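Local coordinates for phosphatidylinositol-specific phospholipase C (Listeria monocytogenes, PDB 2PLC), which is a bacterial member of the phosphatidylinositol-specific phospholipase C family, whose X domain belongs to the TIM-barrel group of folds, at residues F213-S218 with G253-D258; N31-W36 with G74-N79. All coordinates share one frame; numbering follows the deposited sequence.

The chain enters the barrel on strand 20-24, and the loop that follows it carries residues 31-36 into the start of helix 34-38. Two further short helices, 40-43 and 50-55, and strands 60-65 and 70-73 come next before residues 74-79, part of a two-stranded hairpin, close the loop of contact 2. Much later, strand 212-216 leads through helix 226-246 to strand 253-257, and contact 1 closes this second loop inside the barrel wall. The loops neither nest nor cross: they follow in series. Contact 1 is buried near the middle of the molecule, whereas contact 2, farther out, ties the start of helix 34-38 to the hairpin; their centres lie about 24 Å apart and their nearest atoms about 11 Å.

Contact 1 of 2, residues F213-S218 with G253-D258; sequences FLNHIS and GILIMD
Ile217 N donates to Ile256 O over 2.7 Å, the shortest of four backbone bonds that join residues 213-217 to residues 254-256. The two strands are parallel neighbours in the TIM-barrel wall, the paired ends of a beta-alpha-beta unit whose connection runs through helix 226-246. The register is even, Leu214 beside Ile254, Asn215 beside Leu255 and His216 beside Ile256, so each bridged pair shares one face of the sheet.

On the face of Leu214 and His216, where Tyr60 of strand 60-65 adds cover, the packing centres on Ile256. Its CG1 stands anti to the carbonyl carbon and the chain then continues extended (chi2 171°), carrying CD1 over one face of the imidazole of His216, 3.8 Å from the ring centroid and 18° off the normal. This is a CH-pi contact; the ring is also held by a hydrogen bond between its ND1 and Gln183 O. The same methyl touches Leu214 CD1 at 3.7 Å, and Leu214 CD1 also meets Ile254 CD1 at 3.6 Å from alongside.

The reverse face looks to helix 191-207. There Leu255 CD2 lies against the amide of Asn215, 3.7 Å from its ND2, which finds its acceptor in Ile198 O. Further on, the side chains of Ile217 and Met257 lie alongside each other, touching through CG1 and CG, while helix 226-246 packs on Ile217. Past the strand ends, Asp258 OD1 is hydrogen-bonded to His25 ND1, and its OD2 approaches Ser218 CB to 3.1 Å.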
ATOM      1  N   PHE A 213     -10.089  -0.291  -4.087  1.00 16.21           N
ATOM      2  CA  PHE A 213     -10.490   0.294  -2.813  1.00 20.48           C
ATOM      3  C   PHE A 213      -9.326   0.315  -1.824  1.00 22.78           C
ATOM      4  O   PHE A 213      -8.769  -0.735  -1.491  1.00 23.62           O
ATOM      5  CB  PHE A 213     -11.655  -0.487  -2.204  1.00 18.74           C
ATOM      6  CG  PHE A 213     -12.987  -0.199  -2.845  1.00 23.07           C
ATOM      7  CD1 PHE A 213     -13.295  -0.706  -4.103  1.00 23.12           C
ATOM      8  CD2 PHE A 213     -13.939   0.566  -2.180  1.00 23.03           C
ATOM      9  CE1 PHE A 213     -14.535  -0.453  -4.689  1.00 24.88           C
ATOM     10  CE2 PHE A 213     -15.179   0.823  -2.757  1.00 23.85           C
ATOM     11  CZ  PHE A 213     -15.477   0.313  -4.013  1.00 25.66           C
ATOM     12  N   LEU A 214      -8.926   1.518  -1.415  1.00 16.23           N
ATOM     13  CA  LEU A 214      -7.851   1.694  -0.444  1.00 12.29           C
ATOM     14  C   LEU A 214      -8.555   2.000   0.876  1.00 11.70           C
ATOM     15  O   LEU A 214      -8.988   3.121   1.120  1.00 17.36           O
ATOM     16  CB  LEU A 214      -6.928   2.850  -0.855  1.00 15.55           C
ATOM     17  CG  LEU A 214      -5.961   2.713  -2.043  1.00 21.74           C
ATOM     18  CD1 LEU A 214      -4.941   1.649  -1.754  1.00 28.44           C
ATOM     19  CD2 LEU A 214      -6.687   2.400  -3.337  1.00 21.02           C
ATOM     20  N   ASN A 215      -8.692   0.978   1.708  1.00 17.34           N
ATOM     21  CA  ASN A 215      -9.382   1.084   2.989  1.00 14.84           C
ATOM     22  C   ASN A 215      -8.416   1.242   4.179  1.00 13.47           C
ATOM     23  O   ASN A 215      -7.868   0.261   4.675  1.00 17.20           O
ATOM     24  CB  ASN A 215     -10.239  -0.178   3.158  1.00 15.23           C
ATOM     25  CG  ASN A 215     -11.379  -0.004   4.141  1.00 19.88           C
ATOM     26  OD1 ASN A 215     -11.504   1.022   4.813  1.00 26.97           O
ATOM     27  ND2 ASN A 215     -12.229  -1.018   4.222  1.00 19.65           N
ATOM     28  N   HIS A 216      -8.223   2.476   4.641  1.00 11.66           N
ATOM     29  CA  HIS A 216      -7.333   2.742   5.769  1.00 12.78           C
ATOM     30  C   HIS A 216      -7.899   2.403   7.140  1.00 12.31           C
ATOM     31  O   HIS A 216      -8.902   2.975   7.571  1.00 16.30           O
ATOM     32  CB  HIS A 216      -6.890   4.206   5.777  1.00  5.13           C
ATOM     33  CG  HIS A 216      -5.915   4.543   4.694  1.00 16.29           C
ATOM     34  ND1 HIS A 216      -6.310   4.942   3.437  1.00 15.12           N
ATOM     35  CD2 HIS A 216      -4.561   4.510   4.672  1.00 14.77           C
ATOM     36  CE1 HIS A 216      -5.241   5.139   2.686  1.00 20.05           C
ATOM     37  NE2 HIS A 216      -4.167   4.884   3.411  1.00 15.34           N
ATOM     38  N   ILE A 217      -7.249   1.471   7.823  1.00 13.46           N
ATOM     39  CA  ILE A 217      -7.639   1.085   9.171  1.00 14.97           C
ATOM     40  C   ILE A 217      -6.950   2.085  10.130  1.00 21.70           C
ATOM     41  O   ILE A 217      -7.431   2.350  11.234  1.00 12.72           O
ATOM     42  CB  ILE A 217      -7.133  -0.344   9.511  1.00 17.98           C
ATOM     43  CG1 ILE A 217      -7.498  -1.332   8.401  1.00  7.75           C
ATOM     44  CG2 ILE A 217      -7.666  -0.796  10.856  1.00  6.27           C
ATOM     45  CD1 ILE A 217      -8.956  -1.568   8.235  1.00 17.22           C
ATOM     46  N   SER A 218      -5.839   2.664   9.670  1.00 16.55           N
ATOM     47  CA  SER A 218      -5.037   3.618  10.436  1.00 10.96           C
ATOM     48  C   SER A 218      -5.673   4.980  10.743  1.00 14.34           C
ATOM     49  O   SER A 218      -6.527   5.468  10.003  1.00 12.54           O
ATOM     50  CB  SER A 218      -3.704   3.837   9.721  1.00 18.41           C
ATOM     51  OG  SER A 218      -3.912   4.145   8.350  1.00 15.59           O
ATOM     52  N   GLY A 253     -10.871  -5.617  -1.164  1.00 19.94           N
ATOM     53  CA  GLY A 253      -9.978  -4.519  -1.491  1.00 17.23           C
ATOM     54  C   GLY A 253      -8.722  -4.520  -0.641  1.00 17.10           C
ATOM     55  O   GLY A 253      -8.377  -5.525  -0.022  1.00 19.22           O
ATOM     56  N   ILE A 254      -8.054  -3.374  -0.596  1.00 16.81           N
ATOM     57  CA  ILE A 254      -6.816  -3.212   0.159  1.00 14.30           C
ATOM     58  C   ILE A 254      -7.057  -2.672   1.567  1.00 11.01           C
ATOM     59  O   ILE A 254      -7.535  -1.549   1.743  1.00 12.40           O
ATOM     60  CB  ILE A 254      -5.848  -2.279  -0.586  1.00 12.01           C
ATOM     61  CG1 ILE A 254      -5.683  -2.762  -2.030  1.00 10.64           C
ATOM     62  CG2 ILE A 254      -4.494  -2.263   0.116  1.00 12.45           C
ATOM     63  CD1 ILE A 254      -5.010  -1.778  -2.933  1.00 14.55           C
ATOM     64  N   LEU A 255      -6.742  -3.497   2.559  1.00  7.91           N
ATOM     65  CA  LEU A 255      -6.900  -3.145   3.969  1.00 11.42           C
ATOM     66  C   LEU A 255      -5.539  -2.670   4.470  1.00 14.48           C
ATOM     67  O   LEU A 255      -4.621  -3.468   4.680  1.00 16.38           O
ATOM     68  CB  LEU A 255      -7.416  -4.357   4.759  1.00 11.87           C
ATOM     69  CG  LEU A 255      -8.777  -4.886   4.260  1.00 18.25           C
ATOM     70  CD1 LEU A 255      -9.219  -6.109   5.043  1.00 12.59           C
ATOM     71  CD2 LEU A 255      -9.832  -3.788   4.359  1.00 17.13           C
ATOM     72  N   ILE A 256      -5.429  -1.354   4.635  1.00 13.23           N
ATOM     73  CA  ILE A 256      -4.199  -0.676   5.034  1.00 11.37           C
ATOM     74  C   ILE A 256      -4.107  -0.437   6.545  1.00 15.79           C
ATOM     75  O   ILE A 256      -4.854   0.369   7.103  1.00 19.68           O
ATOM     76  CB  ILE A 256      -4.082   0.646   4.239  1.00 10.60           C
ATOM     77  CG1 ILE A 256      -4.424   0.376   2.762  1.00  6.58           C
ATOM     78  CG2 ILE A 256      -2.683   1.196   4.329  1.00  7.99           C
ATOM     79  CD1 ILE A 256      -4.552   1.604   1.928  1.00 10.86           C
ATOM     80  N   MET A 257      -3.121  -1.074   7.178  1.00 15.99           N
ATOM     81  CA  MET A 257      -2.965  -1.010   8.627  1.00 13.71           C
ATOM     82  C   MET A 257      -1.656  -0.499   9.228  1.00 19.99           C
ATOM     83  O   MET A 257      -0.610  -0.423   8.567  1.00 16.71           O
ATOM     84  CB  MET A 257      -3.186  -2.417   9.200  1.00 15.35           C
ATOM     85  CG  MET A 257      -4.417  -3.137   8.691  1.00 14.08           C
ATOM     86  SD  MET A 257      -4.352  -4.899   8.990  1.00 22.55           S
ATOM     87  CE  MET A 257      -3.397  -5.443   7.559  1.00 21.64           C
ATOM     88  N   ASP A 258      -1.754  -0.159  10.512  1.00 14.54           N
ATOM     89  CA  ASP A 258      -0.631   0.256  11.343  1.00 14.78           C
ATOM     90  C   ASP A 258      -0.468  -0.963  12.244  1.00 17.46           C
ATOM     91  O   ASP A 258      -1.464  -1.595  12.608  1.00 18.61           O
ATOM     92  CB  ASP A 258      -0.994   1.433  12.247  1.00 12.58           C
ATOM     93  CG  ASP A 258      -0.968   2.759  11.536  1.00 16.86           C
ATOM     94  OD1 ASP A 258      -0.275   2.889  10.503  1.00 18.97           O
ATOM     95  OD2 ASP A 258      -1.635   3.689  12.037  1.00 17.89           O
TER

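Contact 2 of 2, residues N31-W36 with G74-N79; sequences NGDITW and GPIFLN
Asp33 binds Phe77 through two different groups. Its backbone N donates to Phe77 O over 2.9 Å, with an N-H...O angle of 155°, and its carboxylate OD2 receives a weak bond from Phe77 N at 3.4 Å. Main chain and side chain of one residue thus pair with both the carbonyl and, only weakly, the N-H of the other, and OD2 also rests against Phe77 CB.

The second carboxylate oxygen serves its own segment. Asp33 OD1 accepts from Trp36 N at 3.2 Å, approached nearly along the C-O axis, and more weakly from Thr35 N. Asp33 is therefore the N-cap of helix 34-38, its OD1 serving N-H groups of the first turn; Trp36 N also makes a weak bond to Asp33 O. With CG lodged between the backbone N and the carbonyl carbon (chi1 64°), the carboxylate can turn one oxygen to the helix start and the other to the hairpin formed by strands 70-73 and 76-78. The helix end would be expected to stabilise the negative charge. In that hairpin Leu78 pairs through its backbone with Ile71, while at the turn Gly74 N is held by Glu108 and Gly74 O by Lys66.

Apolar groups pack beside this polar network. Ile76 CG2 meets Trp36 CB at 3.7 Å and lies at the edge of the indole, near its plane, as Ile76 CG1 touches Thr35 CG2. The side chains of Leu78 and Trp36 cross at about a right angle, with Leu78 CD2 3.7 Å from Trp36 CD1. The peptide between Asn31 and Gly32 covers one indole face, and the ring's NE1 makes a weak bond to Ser29 OG. Gly32 lets the backbones come very close, its CA standing 3.7 Å from Leu78 CA.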
ATOM      1  N   ASN A  31      11.663   2.954  12.012  1.00 18.25           N
ATOM      2  CA  ASN A  31      13.007   3.363  12.369  1.00 21.98           C
ATOM      3  C   ASN A  31      13.163   4.799  11.881  1.00 20.49           C
ATOM      4  O   ASN A  31      12.388   5.256  11.035  1.00 21.61           O
ATOM      5  CB  ASN A  31      14.034   2.448  11.696  1.00 27.84           C
ATOM      6  CG  ASN A  31      15.431   2.615  12.265  1.00 33.36           C
ATOM      7  OD1 ASN A  31      15.603   2.924  13.445  1.00 29.19           O
ATOM      8  ND2 ASN A  31      16.440   2.401  11.427  1.00 36.86           N
ATOM      9  N   GLY A  32      14.154   5.505  12.419  1.00 15.66           N
ATOM     10  CA  GLY A  32      14.372   6.886  12.025  1.00 18.47           C
ATOM     11  C   GLY A  32      15.476   7.561  12.820  1.00 20.71           C
ATOM     12  O   GLY A  32      16.164   6.912  13.611  1.00 21.45           O
ATOM     13  N   ASP A  33      15.639   8.864  12.612  1.00 20.99           N
ATOM     14  CA  ASP A  33      16.672   9.625  13.302  1.00 18.48           C
ATOM     15  C   ASP A  33      16.342   9.937  14.764  1.00 23.64           C
ATOM     16  O   ASP A  33      15.368   9.425  15.319  1.00 15.86           O
ATOM     17  CB  ASP A  33      17.013  10.908  12.522  1.00 25.74           C
ATOM     18  CG  ASP A  33      15.846  11.889  12.422  1.00 23.07           C
ATOM     19  OD1 ASP A  33      14.852  11.772  13.171  1.00 20.59           O
ATOM     20  OD2 ASP A  33      15.942  12.805  11.582  1.00 27.20           O
ATOM     21  N   ILE A  34      17.156  10.781  15.384  1.00 14.67           N
ATOM     22  CA  ILE A  34      16.950  11.150  16.776  1.00 19.69           C
ATOM     23  C   ILE A  34      15.557  11.752  17.020  1.00 15.94           C
ATOM     24  O   ILE A  34      14.957  11.520  18.071  1.00 14.64           O
ATOM     25  CB  ILE A  34      18.068  12.112  17.267  1.00 15.11           C
ATOM     26  CG1 ILE A  34      17.991  12.297  18.783  1.00 18.58           C
ATOM     27  CG2 ILE A  34      17.985  13.442  16.536  1.00 16.07           C
ATOM     28  CD1 ILE A  34      18.179  11.004  19.587  1.00 17.56           C
ATOM     29  N   THR A  35      15.026  12.484  16.041  1.00 16.52           N
ATOM     30  CA  THR A  35      13.696  13.086  16.182  1.00 20.37           C
ATOM     31  C   THR A  35      12.609  12.006  16.203  1.00 23.93           C
ATOM     32  O   THR A  35      11.569  12.165  16.846  1.00 25.73           O
ATOM     33  CB  THR A  35      13.399  14.101  15.053  1.00 22.12           C
ATOM     34  OG1 THR A  35      14.417  15.106  15.039  1.00 25.89           O
ATOM     35  CG2 THR A  35      12.057  14.786  15.284  1.00 21.11           C
ATOM     36  N   TRP A  36      12.862  10.903  15.505  1.00 19.82           N
ATOM     37  CA  TRP A  36      11.920   9.794  15.462  1.00 17.34           C
ATOM     38  C   TRP A  36      11.813   9.132  16.840  1.00 22.55           C
ATOM     39  O   TRP A  36      10.719   8.779  17.285  1.00 24.14           O
ATOM     40  CB  TRP A  36      12.358   8.773  14.410  1.00 12.42           C
ATOM     41  CG  TRP A  36      11.383   7.656  14.220  1.00 16.85           C
ATOM     42  CD1 TRP A  36      10.264   7.663  13.431  1.00 15.64           C
ATOM     43  CD2 TRP A  36      11.421   6.374  14.851  1.00 15.39           C
ATOM     44  NE1 TRP A  36       9.600   6.463  13.542  1.00 12.93           N
ATOM     45  CE2 TRP A  36      10.287   5.656  14.409  1.00 16.18           C
ATOM     46  CE3 TRP A  36      12.301   5.759  15.751  1.00 19.12           C
ATOM     47  CZ2 TRP A  36      10.013   4.359  14.838  1.00 18.57           C
ATOM     48  CZ3 TRP A  36      12.028   4.467  16.175  1.00 15.55           C
ATOM     49  CH2 TRP A  36      10.892   3.783  15.719  1.00 15.81           C
ATOM     50  N   GLY A  74       7.312  13.701   7.359  1.00 21.01           N
ATOM     51  CA  GLY A  74       7.299  15.125   7.621  1.00 20.84           C
ATOM     52  C   GLY A  74       8.749  15.569   7.711  1.00 23.66           C
ATOM     53  O   GLY A  74       9.541  15.289   6.808  1.00 32.90           O
ATOM     54  N   PRO A  75       9.137  16.232   8.807  1.00 26.01           N
ATOM     55  CA  PRO A  75      10.510  16.707   9.007  1.00 28.03           C
ATOM     56  C   PRO A  75      11.405  15.618   9.594  1.00 29.95           C
ATOM     57  O   PRO A  75      12.580  15.851   9.879  1.00 32.69           O
ATOM     58  CB  PRO A  75      10.315  17.840  10.005  1.00 31.54           C
ATOM     59  CG  PRO A  75       9.219  17.299  10.879  1.00 29.94           C
ATOM     60  CD  PRO A  75       8.248  16.703   9.888  1.00 26.85           C
ATOM     61  N   ILE A  76      10.832  14.436   9.792  1.00 26.46           N
ATOM     62  CA  ILE A  76      11.546  13.312  10.375  1.00 20.99           C
ATOM     63  C   ILE A  76      12.140  12.369   9.334  1.00 26.23           C
ATOM     64  O   ILE A  76      11.415  11.787   8.526  1.00 24.68           O
ATOM     65  CB  ILE A  76      10.609  12.520  11.312  1.00 22.49           C
ATOM     66  CG1 ILE A  76      10.135  13.424  12.450  1.00 20.02           C
ATOM     67  CG2 ILE A  76      11.306  11.288  11.870  1.00 23.52           C
ATOM     68  CD1 ILE A  76       9.066  12.801  13.306  1.00 24.37           C
ATOM     69  N   PHE A  77      13.466  12.248   9.350  1.00 23.82           N
ATOM     70  CA  PHE A  77      14.182  11.356   8.443  1.00 20.82           C
ATOM     71  C   PHE A  77      14.007   9.938   8.985  1.00 22.69           C
ATOM     72  O   PHE A  77      14.210   9.701  10.177  1.00 21.72           O
ATOM     73  CB  PHE A  77      15.664  11.736   8.411  1.00 21.57           C
ATOM     74  CG  PHE A  77      16.522  10.807   7.592  1.00 25.58           C
ATOM     75  CD1 PHE A  77      16.092  10.340   6.351  1.00 19.40           C
ATOM     76  CD2 PHE A  77      17.767  10.404   8.063  1.00 19.13           C
ATOM     77  CE1 PHE A  77      16.888   9.488   5.594  1.00 19.57           C
ATOM     78  CE2 PHE A  77      18.571   9.550   7.311  1.00 27.54           C
ATOM     79  CZ  PHE A  77      18.130   9.091   6.072  1.00 23.02           C
ATOM     80  N   LEU A  78      13.647   8.998   8.112  1.00 23.55           N
ATOM     81  CA  LEU A  78      13.427   7.621   8.535  1.00 14.47           C
ATOM     82  C   LEU A  78      14.591   6.652   8.326  1.00 18.52           C
ATOM     83  O   LEU A  78      14.390   5.441   8.305  1.00 21.48           O
ATOM     84  CB  LEU A  78      12.149   7.070   7.894  1.00 19.25           C
ATOM     85  CG  LEU A  78      10.843   7.800   8.237  1.00 13.99           C
ATOM     86  CD1 LEU A  78       9.676   7.102   7.570  1.00 18.78           C
ATOM     87  CD2 LEU A  78      10.636   7.836   9.742  1.00 14.42           C
ATOM     88  N   ASN A  79      15.809   7.177   8.202  1.00 18.07           N
ATOM     89  CA  ASN A  79      16.997   6.337   8.009  1.00 22.73           C
ATOM     90  C   ASN A  79      16.858   5.325   6.874  1.00 22.34           C
ATOM     91  O   ASN A  79      17.178   4.140   7.032  1.00 21.79           O
ATOM     92  CB  ASN A  79      17.376   5.618   9.311  1.00 20.70           C
ATOM     93  CG  ASN A  79      18.056   6.535  10.309  1.00 25.18           C
ATOM     94  OD1 ASN A  79      17.992   7.759  10.190  1.00 28.57           O
ATOM     95  ND2 ASN A  79      18.719   5.947  11.296  1.00 21.42           N
TER